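Local coordinates for protein glycosyl hydrolase (Streptomyces cattleya, PDB 7LR8) that probably hydrolyses the Man-beta-1,4-GlcNAc core disaccharide released during N-glycan degradation, as a retaining-type family GH5 glycosidase of subfamily 18, at residues R115-A129 with D166-M180. The protein carries 1 engineered substitution. Residues are numbered along the deposited sequence; the frame is centred on the assembly and turned at random.
Sequences RRNLFTDPDVVSGQA and DRVTPEQAGDWLRRM. With AE3 (2-(2-ethoxyethoxy)ethanol), chain F.
Phe119 turns its ring edge to one face of the Trp176 indole in a T-shaped stack, centroids 5.0 Å apart and planes at 83°, while Phe119 CA adds a CH-pi contact over the five-membered ring. Met180 CG covers the opposite indole face; at the indole's edge lie Val125 CG2 and the Gln128 amide, whose OE1 accepts from Trp176 NE1 at 2.8 Å, almost in the ring plane. Gln128 NE2 in turn donates to Leu118 O, so both ends of this amide are engaged and its flip is fixed. The guanidinium of Arg179, reaching out on an extended chain with CG anti to its N (chi1 -179°), lays one face on Val125 CG1 and gives NH1 to O4 of the bound 2-(2-ethoxyethoxy)ethanol at 3.0 Å. Arg115 grips Asp166 side-on, NE and NH2 (2.8 Å) both meeting OD1, whereas OD2 takes Leu118 N from above the carboxylate plane at 3.0 Å. Asn117 stacks its amide against that carboxylate, donates from ND2 to Arg167 O at 3.1 Å and closes an Asx turn through OD1 to Phe119 N. Val168 CG1 packs on Phe119 CB. The contact joins helices 122-139 and 170-187, neighbours on the outside of the (beta/alpha)8 barrel whose segments run at 36°, with strand 145-152 beneath Trp176 and Met180 and helix 59-62 against Leu118 and Gln128.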
ATOM      1  N   ARG B 115      -7.324  -5.797   8.002  1.00 17.85           N
ATOM      2  CA  ARG B 115      -6.684  -5.000   9.042  1.00 17.44           C
ATOM      3  C   ARG B 115      -6.337  -5.869  10.240  1.00 17.09           C
ATOM      4  O   ARG B 115      -7.222  -6.455  10.874  1.00 18.27           O
ATOM      5  CB  ARG B 115      -7.594  -3.856   9.467  1.00 17.86           C
ATOM      6  CG  ARG B 115      -6.973  -2.941  10.506  1.00 15.93           C
ATOM      7  CD  ARG B 115      -5.747  -2.188   9.956  1.00 18.85           C
ATOM      8  NE  ARG B 115      -5.139  -1.317  10.956  1.00 17.93           N
ATOM      9  CZ  ARG B 115      -5.453  -0.038  11.116  1.00 20.26           C
ATOM     10  NH1 ARG B 115      -6.390   0.523  10.351  1.00 20.94           N
ATOM     11  NH2 ARG B 115      -4.840   0.685  12.053  1.00 19.49           N
ATOM     12  N   ARG B 116      -5.046  -5.949  10.547  1.00 16.78           N
ATOM     13  CA  ARG B 116      -4.537  -6.793  11.621  1.00 18.78           C
ATOM     14  C   ARG B 116      -3.383  -6.050  12.269  1.00 18.05           C
ATOM     15  O   ARG B 116      -2.456  -5.632  11.572  1.00 18.48           O
ATOM     16  CB  ARG B 116      -4.083  -8.162  11.099  1.00 21.21           C
ATOM     17  CG  ARG B 116      -5.228  -9.061  10.672  1.00 15.69           C
ATOM     18  CD  ARG B 116      -4.727 -10.366  10.095  1.00 16.80           C
ATOM     19  NE  ARG B 116      -4.168 -10.221   8.757  1.00 16.52           N
ATOM     20  CZ  ARG B 116      -3.731 -11.243   8.021  1.00 14.66           C
ATOM     21  NH1 ARG B 116      -3.784 -12.495   8.506  1.00 16.09           N
ATOM     22  NH2 ARG B 116      -3.258 -11.023   6.802  1.00 18.81           N
ATOM     23  N   ASN B 117      -3.465  -5.877  13.588  1.00 16.62           N
ATOM     24  CA  ASN B 117      -2.535  -5.022  14.329  1.00 20.55           C
ATOM     25  C   ASN B 117      -1.083  -5.430  14.072  1.00 15.67           C
ATOM     26  O   ASN B 117      -0.723  -6.604  14.217  1.00 16.07           O
ATOM     27  CB  ASN B 117      -2.896  -5.112  15.823  1.00 18.08           C
ATOM     28  CG  ASN B 117      -2.131  -4.131  16.697  1.00 19.66           C
ATOM     29  OD1 ASN B 117      -0.915  -4.135  16.707  1.00 20.91           O
ATOM     30  ND2 ASN B 117      -2.855  -3.310  17.469  1.00 20.12           N
ATOM     31  N   LEU B 118      -0.249  -4.438  13.693  1.00 14.64           N
ATOM     32  CA  LEU B 118       1.136  -4.694  13.295  1.00 16.34           C
ATOM     33  C   LEU B 118       1.954  -5.272  14.431  1.00 18.02           C
ATOM     34  O   LEU B 118       2.967  -5.942  14.188  1.00 17.80           O
ATOM     35  CB  LEU B 118       1.816  -3.399  12.816  1.00 16.15           C
ATOM     36  CG  LEU B 118       1.333  -2.824  11.496  1.00 17.81           C
ATOM     37  CD1 LEU B 118       2.180  -1.575  11.178  1.00 18.25           C
ATOM     38  CD2 LEU B 118       1.421  -3.871  10.386  1.00 20.12           C
ATOM     39  N   PHE B 119       1.548  -5.011  15.672  1.00 16.33           N
ATOM     40  CA  PHE B 119       2.339  -5.398  16.826  1.00 17.07           C
ATOM     41  C   PHE B 119       1.802  -6.610  17.574  1.00 17.71           C
ATOM     42  O   PHE B 119       2.564  -7.223  18.329  1.00 19.20           O
ATOM     43  CB  PHE B 119       2.437  -4.230  17.799  1.00 14.24           C
ATOM     44  CG  PHE B 119       2.959  -2.970  17.174  1.00 16.59           C
ATOM     45  CD1 PHE B 119       4.301  -2.848  16.872  1.00 20.65           C
ATOM     46  CD2 PHE B 119       2.099  -1.920  16.864  1.00 17.66           C
ATOM     47  CE1 PHE B 119       4.793  -1.690  16.289  1.00 18.33           C
ATOM     48  CE2 PHE B 119       2.585  -0.746  16.286  1.00 20.52           C
ATOM     49  CZ  PHE B 119       3.934  -0.642  15.995  1.00 19.98           C
ATOM     50  N   THR B 120       0.528  -6.976  17.390  1.00 17.96           N
ATOM     51  CA  THR B 120      -0.089  -8.050  18.171  1.00 17.85           C
ATOM     52  C   THR B 120      -0.748  -9.159  17.359  1.00 18.94           C
ATOM     53  O   THR B 120      -1.035 -10.222  17.937  1.00 19.29           O
ATOM     54  CB  THR B 120      -1.153  -7.495  19.137  1.00 22.29           C
ATOM     55  OG1 THR B 120      -2.258  -6.958  18.391  1.00 22.35           O
ATOM     56  CG2 THR B 120      -0.553  -6.418  20.054  1.00 23.31           C
ATOM     57  N   ASP B 121      -1.045  -8.960  16.075  1.00 16.90           N
ATOM     58  CA  ASP B 121      -1.756 -10.010  15.350  1.00 18.62           C
ATOM     59  C   ASP B 121      -0.850 -11.219  15.167  1.00 18.89           C
ATOM     60  O   ASP B 121       0.244 -11.081  14.625  1.00 19.13           O
ATOM     61  CB  ASP B 121      -2.233  -9.542  13.984  1.00 17.45           C
ATOM     62  CG  ASP B 121      -2.976 -10.638  13.250  1.00 18.41           C
ATOM     63  OD1 ASP B 121      -4.205 -10.770  13.485  1.00 18.00           O
ATOM     64  OD2 ASP B 121      -2.335 -11.401  12.483  1.00 16.35           O
ATOM     65  N   PRO B 122      -1.287 -12.424  15.555  1.00 20.34           N
ATOM     66  CA  PRO B 122      -0.370 -13.577  15.486  1.00 16.69           C
ATOM     67  C   PRO B 122       0.173 -13.836  14.093  1.00 17.24           C
ATOM     68  O   PRO B 122       1.346 -14.197  13.950  1.00 17.46           O
ATOM     69  CB  PRO B 122      -1.237 -14.749  15.979  1.00 18.56           C
ATOM     70  CG  PRO B 122      -2.363 -14.115  16.729  1.00 24.66           C
ATOM     71  CD  PRO B 122      -2.617 -12.787  16.070  1.00 20.27           C
ATOM     72  N   ASP B 123      -0.651 -13.690  13.059  1.00 16.97           N
ATOM     73  CA  ASP B 123      -0.194 -14.029  11.716  1.00 16.60           C
ATOM     74  C   ASP B 123       0.662 -12.918  11.109  1.00 20.08           C
ATOM     75  O   ASP B 123       1.663 -13.210  10.446  1.00 18.86           O
ATOM     76  CB  ASP B 123      -1.391 -14.362  10.824  1.00 16.89           C
ATOM     77  CG  ASP B 123      -2.097 -15.646  11.264  1.00 21.91           C
ATOM     78  OD1 ASP B 123      -1.387 -16.598  11.660  1.00 22.31           O
ATOM     79  OD2 ASP B 123      -3.347 -15.695  11.226  1.00 21.89           O
ATOM     80  N   VAL B 124       0.319 -11.650  11.350  1.00 16.91           N
ATOM     81  CA  VAL B 124       1.160 -10.559  10.853  1.00 15.37           C
ATOM     82  C   VAL B 124       2.525 -10.603  11.517  1.00 14.89           C
ATOM     83  O   VAL B 124       3.558 -10.420  10.859  1.00 18.01           O
ATOM     84  CB  VAL B 124       0.481  -9.201  11.082  1.00 14.72           C
ATOM     85  CG1 VAL B 124       1.495  -8.034  10.795  1.00 14.92           C
ATOM     86  CG2 VAL B 124      -0.755  -9.092  10.207  1.00 15.82           C
ATOM     87  N   VAL B 125       2.547 -10.855  12.826  1.00 17.18           N
ATOM     88  CA  VAL B 125       3.798 -10.871  13.576  1.00 15.71           C
ATOM     89  C   VAL B 125       4.660 -12.047  13.147  1.00 18.25           C
ATOM     90  O   VAL B 125       5.878 -11.921  13.009  1.00 19.22           O
ATOM     91  CB  VAL B 125       3.515 -10.881  15.088  1.00 21.25           C
ATOM     92  CG1 VAL B 125       4.793 -11.188  15.877  1.00 25.40           C
ATOM     93  CG2 VAL B 125       2.963  -9.540  15.515  1.00 16.68           C
ATOM     94  N   SER B 126       4.048 -13.204  12.897  1.00 17.67           N
ATOM     95  CA  SER B 126       4.833 -14.316  12.383  1.00 18.32           C
ATOM     96  C   SER B 126       5.374 -13.980  11.000  1.00 19.07           C
ATOM     97  O   SER B 126       6.507 -14.343  10.656  1.00 19.29           O
ATOM     98  CB  SER B 126       3.973 -15.589  12.365  1.00 22.77           C
ATOM     99  OG  SER B 126       4.364 -16.478  11.332  1.00 33.97           O
ATOM    100  N   GLY B 127       4.575 -13.277  10.198  1.00 16.86           N
ATOM    101  CA  GLY B 127       5.046 -12.859   8.887  1.00 16.96           C
ATOM    102  C   GLY B 127       6.211 -11.888   8.959  1.00 18.06           C
ATOM    103  O   GLY B 127       7.151 -11.982   8.165  1.00 16.51           O
ATOM    104  N   GLN B 128       6.156 -10.942   9.902  1.00 14.31           N
ATOM    105  CA  GLN B 128       7.247  -9.973  10.071  1.00 13.73           C
ATOM    106  C   GLN B 128       8.524 -10.664  10.519  1.00 15.39           C
ATOM    107  O   GLN B 128       9.616 -10.339  10.029  1.00 16.04           O
ATOM    108  CB  GLN B 128       6.879  -8.909  11.096  1.00 17.85           C
ATOM    109  CG  GLN B 128       5.716  -8.015  10.727  1.00 16.73           C
ATOM    110  CD  GLN B 128       5.177  -7.332  11.953  1.00 18.23           C
ATOM    111  OE1 GLN B 128       5.301  -7.858  13.061  1.00 16.18           O
ATOM    112  NE2 GLN B 128       4.592  -6.150  11.776  1.00 16.95           N
ATOM    113  N   ALA B 129       8.405 -11.615  11.456  1.00 14.94           N
ATOM    114  CA  ALA B 129       9.575 -12.334  11.953  1.00 13.97           C
ATOM    115  C   ALA B 129      10.246 -13.122  10.841  1.00 19.26           C
ATOM    116  O   ALA B 129      11.478 -13.140  10.746  1.00 19.90           O
ATOM    117  CB  ALA B 129       9.170 -13.256  13.112  1.00 17.89           C
ATOM    118  N   ASP B 166      -2.191   1.524  15.272  1.00 16.79           N
ATOM    119  CA  ASP B 166      -2.335   0.177  15.832  1.00 20.21           C
ATOM    120  C   ASP B 166      -1.886   0.276  17.281  1.00 26.85           C
ATOM    121  O   ASP B 166      -0.684   0.246  17.577  1.00 25.62           O
ATOM    122  CB  ASP B 166      -1.489  -0.843  15.077  1.00 22.77           C
ATOM    123  CG  ASP B 166      -2.095  -1.250  13.763  1.00 20.77           C
ATOM    124  OD1 ASP B 166      -3.316  -1.067  13.596  1.00 21.18           O
ATOM    125  OD2 ASP B 166      -1.347  -1.751  12.902  1.00 18.79           O
ATOM    126  N   ARG B 167      -2.845   0.391  18.189  1.00 28.29           N
ATOM    127  CA  ARG B 167      -2.521   0.677  19.575  1.00 32.39           C
ATOM    128  C   ARG B 167      -1.945  -0.550  20.271  1.00 26.21           C
ATOM    129  O   ARG B 167      -2.348  -1.688  20.005  1.00 25.07           O
ATOM    130  CB  ARG B 167      -3.757   1.194  20.308  1.00 38.84           C
ATOM    131  CG  ARG B 167      -4.153   2.580  19.815  1.00 48.03           C
ATOM    132  CD  ARG B 167      -5.142   3.289  20.719  1.00 57.27           C
ATOM    133  NE  ARG B 167      -5.536   4.568  20.134  1.00 66.83           N
ATOM    134  CZ  ARG B 167      -6.422   4.694  19.150  1.00 75.65           C
ATOM    135  NH1 ARG B 167      -7.014   3.620  18.644  1.00 79.27           N
ATOM    136  NH2 ARG B 167      -6.720   5.896  18.671  1.00 78.53           N
ATOM    137  N   VAL B 168      -0.988  -0.313  21.164  0.65 24.70           N
ATOM    138  CA  VAL B 168      -0.348  -1.380  21.924  0.65 25.04           C
ATOM    139  C   VAL B 168       0.032  -0.837  23.289  0.65 24.54           C
ATOM    140  O   VAL B 168       0.304   0.355  23.448  0.65 21.18           O
ATOM    141  CB  VAL B 168       0.908  -1.928  21.209  0.65 25.81           C
ATOM    142  CG1 VAL B 168       0.506  -2.935  20.178  0.65 30.04           C
ATOM    143  CG2 VAL B 168       1.720  -0.771  20.596  0.65 27.69           C
ATOM    144  N   THR B 169       0.072  -1.726  24.271  1.00 23.30           N
ATOM    145  CA  THR B 169       0.590  -1.362  25.577  1.00 21.18           C
ATOM    146  C   THR B 169       2.110  -1.389  25.521  1.00 24.47           C
ATOM    147  O   THR B 169       2.690  -1.981  24.609  1.00 23.15           O
ATOM    148  CB  THR B 169       0.094  -2.329  26.650  1.00 23.92           C
ATOM    149  OG1 THR B 169       0.720  -3.610  26.478  1.00 25.03           O
ATOM    150  CG2 THR B 169      -1.419  -2.487  26.571  1.00 26.39           C
ATOM    151  N   PRO B 170       2.781  -0.739  26.473  1.00 24.31           N
ATOM    152  CA  PRO B 170       4.247  -0.858  26.520  1.00 23.58           C
ATOM    153  C   PRO B 170       4.723  -2.295  26.645  1.00 23.10           C
ATOM    154  O   PRO B 170       5.710  -2.671  26.004  1.00 22.82           O
ATOM    155  CB  PRO B 170       4.621  -0.012  27.744  1.00 27.30           C
ATOM    156  CG  PRO B 170       3.523   1.014  27.821  1.00 28.56           C
ATOM    157  CD  PRO B 170       2.277   0.272  27.424  1.00 27.66           C
ATOM    158  N   GLU B 171       4.027  -3.126  27.428  1.00 21.96           N
ATOM    159  CA  GLU B 171       4.438  -4.521  27.557  1.00 24.43           C
ATOM    160  C   GLU B 171       4.346  -5.255  26.223  1.00 25.55           C
ATOM    161  O   GLU B 171       5.219  -6.068  25.894  1.00 26.44           O
ATOM    162  CB  GLU B 171       3.593  -5.234  28.617  1.00 31.22           C
ATOM    163  CG  GLU B 171       4.098  -6.634  28.953  1.00 52.08           C
ATOM    164  CD  GLU B 171       2.995  -7.572  29.420  1.00 70.35           C
ATOM    165  OE1 GLU B 171       1.934  -7.076  29.857  1.00 75.89           O
ATOM    166  OE2 GLU B 171       3.189  -8.806  29.349  1.00 75.71           O
ATOM    167  N   GLN B 172       3.288  -4.990  25.444  1.00 19.38           N
ATOM    168  CA  GLN B 172       3.166  -5.617  24.133  1.00 21.74           C
ATOM    169  C   GLN B 172       4.231  -5.104  23.172  1.00 23.94           C
ATOM    170  O   GLN B 172       4.742  -5.866  22.341  1.00 21.76           O
ATOM    171  CB  GLN B 172       1.775  -5.372  23.556  1.00 23.91           C
ATOM    172  CG  GLN B 172       0.662  -6.072  24.310  1.00 22.49           C
ATOM    173  CD  GLN B 172      -0.714  -5.630  23.847  1.00 26.72           C
ATOM    174  OE1 GLN B 172      -0.931  -4.461  23.544  1.00 21.57           O
ATOM    175  NE2 GLN B 172      -1.652  -6.569  23.794  1.00 28.41           N
ATOM    176  N   ALA B 173       4.576  -3.820  23.270  1.00 20.84           N
ATOM    177  CA  ALA B 173       5.634  -3.272  22.425  1.00 20.27           C
ATOM    178  C   ALA B 173       6.969  -3.955  22.712  1.00 18.99           C
ATOM    179  O   ALA B 173       7.694  -4.345  21.785  1.00 21.64           O
ATOM    180  CB  ALA B 173       5.739  -1.757  22.630  1.00 18.34           C
ATOM    181  N   GLY B 174       7.312  -4.096  23.995  1.00 21.76           N
ATOM    182  CA  GLY B 174       8.560  -4.752  24.355  1.00 20.92           C
ATOM    183  C   GLY B 174       8.599  -6.204  23.922  1.00 24.43           C
ATOM    184  O   GLY B 174       9.625  -6.691  23.434  1.00 23.80           O
ATOM    185  N   ASP B 175       7.485  -6.918  24.097  1.00 22.23           N
ATOM    186  CA  ASP B 175       7.415  -8.309  23.658  1.00 25.52           C
ATOM    187  C   ASP B 175       7.589  -8.422  22.147  1.00 21.63           C
ATOM    188  O   ASP B 175       8.291  -9.319  21.661  1.00 21.23           O
ATOM    189  CB  ASP B 175       6.088  -8.937  24.094  1.00 25.70           C
ATOM    190  CG  ASP B 175       6.044  -9.258  25.584  1.00 29.74           C
ATOM    191  OD1 ASP B 175       7.110  -9.377  26.211  1.00 35.36           O
ATOM    192  OD2 ASP B 175       4.927  -9.410  26.126  1.00 34.07           O
ATOM    193  N   TRP B 176       6.956  -7.520  21.388  1.00 19.22           N
ATOM    194  CA  TRP B 176       7.089  -7.521  19.934  1.00 16.95           C
ATOM    195  C   TRP B 176       8.531  -7.268  19.517  1.00 17.56           C
ATOM    196  O   TRP B 176       9.076  -7.972  18.658  1.00 17.79           O
ATOM    197  CB  TRP B 176       6.165  -6.461  19.328  1.00 17.91           C
ATOM    198  CG  TRP B 176       6.199  -6.403  17.841  1.00 17.86           C
ATOM    199  CD1 TRP B 176       5.538  -7.233  16.967  1.00 17.33           C
ATOM    200  CD2 TRP B 176       6.925  -5.472  17.042  1.00 18.81           C
ATOM    201  NE1 TRP B 176       5.811  -6.858  15.670  1.00 16.06           N
ATOM    202  CE2 TRP B 176       6.654  -5.775  15.689  1.00 14.70           C
ATOM    203  CE3 TRP B 176       7.773  -4.395  17.339  1.00 17.99           C
ATOM    204  CZ2 TRP B 176       7.220  -5.061  14.632  1.00 14.61           C
ATOM    205  CZ3 TRP B 176       8.326  -3.664  16.282  1.00 19.32           C
ATOM    206  CH2 TRP B 176       8.045  -3.997  14.949  1.00 18.44           C
ATOM    207  N   LEU B 177       9.160  -6.249  20.113  1.00 17.37           N
ATOM    208  CA  LEU B 177      10.549  -5.944  19.796  1.00 18.27           C
ATOM    209  C   LEU B 177      11.441  -7.158  20.027  1.00 19.07           C
ATOM    210  O   LEU B 177      12.290  -7.485  19.189  1.00 19.05           O
ATOM    211  CB  LEU B 177      11.027  -4.771  20.646  1.00 17.18           C
ATOM    212  CG  LEU B 177      10.541  -3.369  20.283  1.00 17.04           C
ATOM    213  CD1 LEU B 177      11.060  -2.391  21.344  1.00 17.09           C
ATOM    214  CD2 LEU B 177      11.032  -2.989  18.905  1.00 20.13           C
ATOM    215  N   ARG B 178      11.278  -7.830  21.171  1.00 19.71           N
ATOM    216  CA  ARG B 178      12.123  -8.986  21.465  1.00 24.41           C
ATOM    217  C   ARG B 178      11.911 -10.094  20.444  1.00 22.41           C
ATOM    218  O   ARG B 178      12.867 -10.771  20.038  1.00 22.80           O
ATOM    219  CB  ARG B 178      11.852  -9.500  22.878  1.00 27.83           C
ATOM    220  CG  ARG B 178      12.684  -8.778  23.926  1.00 39.56           C
ATOM    221  CD  ARG B 178      12.383  -9.268  25.328  1.00 49.89           C
ATOM    222  NE  ARG B 178      11.123  -8.721  25.817  1.00 58.43           N
ATOM    223  CZ  ARG B 178      11.026  -7.633  26.573  1.00 56.05           C
ATOM    224  NH1 ARG B 178       9.835  -7.206  26.968  1.00 60.55           N
ATOM    225  NH2 ARG B 178      12.118  -6.980  26.940  1.00 51.18           N
ATOM    226  N   ARG B 179      10.663 -10.294  20.014  1.00 20.94           N
ATOM    227  CA  ARG B 179      10.389 -11.308  19.003  1.00 20.29           C
ATOM    228  C   ARG B 179      11.022 -10.938  17.668  1.00 19.90           C
ATOM    229  O   ARG B 179      11.603 -11.796  16.993  1.00 20.31           O
ATOM    230  CB  ARG B 179       8.886 -11.495  18.852  1.00 26.82           C
ATOM    231  CG  ARG B 179       8.511 -12.543  17.838  1.00 24.63           C
ATOM    232  CD  ARG B 179       7.165 -13.126  18.158  1.00 34.48           C
ATOM    233  NE  ARG B 179       6.827 -14.158  17.193  1.00 29.71           N
ATOM    234  CZ  ARG B 179       5.589 -14.568  16.947  1.00 29.55           C
ATOM    235  NH1 ARG B 179       4.571 -14.030  17.610  1.00 27.96           N
ATOM    236  NH2 ARG B 179       5.378 -15.513  16.041  1.00 33.99           N
ATOM    237  N   MET B 180      10.913  -9.668  17.268  1.00 19.33           N
ATOM    238  CA  MET B 180      11.547  -9.223  16.029  1.00 17.18           C
ATOM    239  C   MET B 180      13.056  -9.401  16.091  1.00 19.32           C
ATOM    240  O   MET B 180      13.671  -9.910  15.146  1.00 18.41           O
ATOM    241  CB  MET B 180      11.192  -7.765  15.737  1.00 18.37           C
ATOM    242  CG  MET B 180       9.700  -7.521  15.458  1.00 17.93           C
ATOM    243  SD  MET B 180       9.076  -8.472  14.038  1.00 19.32           S
ATOM    244  CE  MET B 180       8.193  -9.770  14.884  1.00 18.92           C
TER
HETATM  245  C1  AE3 F 601       3.120 -16.798  21.059  1.00 67.96           C
HETATM  246  C2  AE3 F 601       1.695 -16.263  20.955  1.00 68.30           C
HETATM  247  O2  AE3 F 601       1.407 -15.937  19.626  1.00 64.60           O
HETATM  248  C3  AE3 F 601       0.709 -14.734  19.491  1.00 62.63           C
HETATM  249  C4  AE3 F 601       1.622 -13.702  18.833  1.00 59.42           C
HETATM  250  O3  AE3 F 601       1.256 -12.414  19.242  1.00 58.52           O
HETATM  251  C5  AE3 F 601       1.984 -11.389  18.626  1.00 55.30           C
HETATM  252  C6  AE3 F 601       3.076 -10.884  19.567  1.00 52.83           C
HETATM  253  O4  AE3 F 601       4.243 -11.639  19.387  1.00 50.62           O
HETATM  254  O   HOH W   1      -2.641  -2.895  10.835  1.00 19.81           O
HETATM  255  O   HOH W   2       2.995  -7.763  21.092  1.00 26.03           O
HETATM  256  O   HOH W   3       2.499 -15.473  16.083  1.00 22.38           O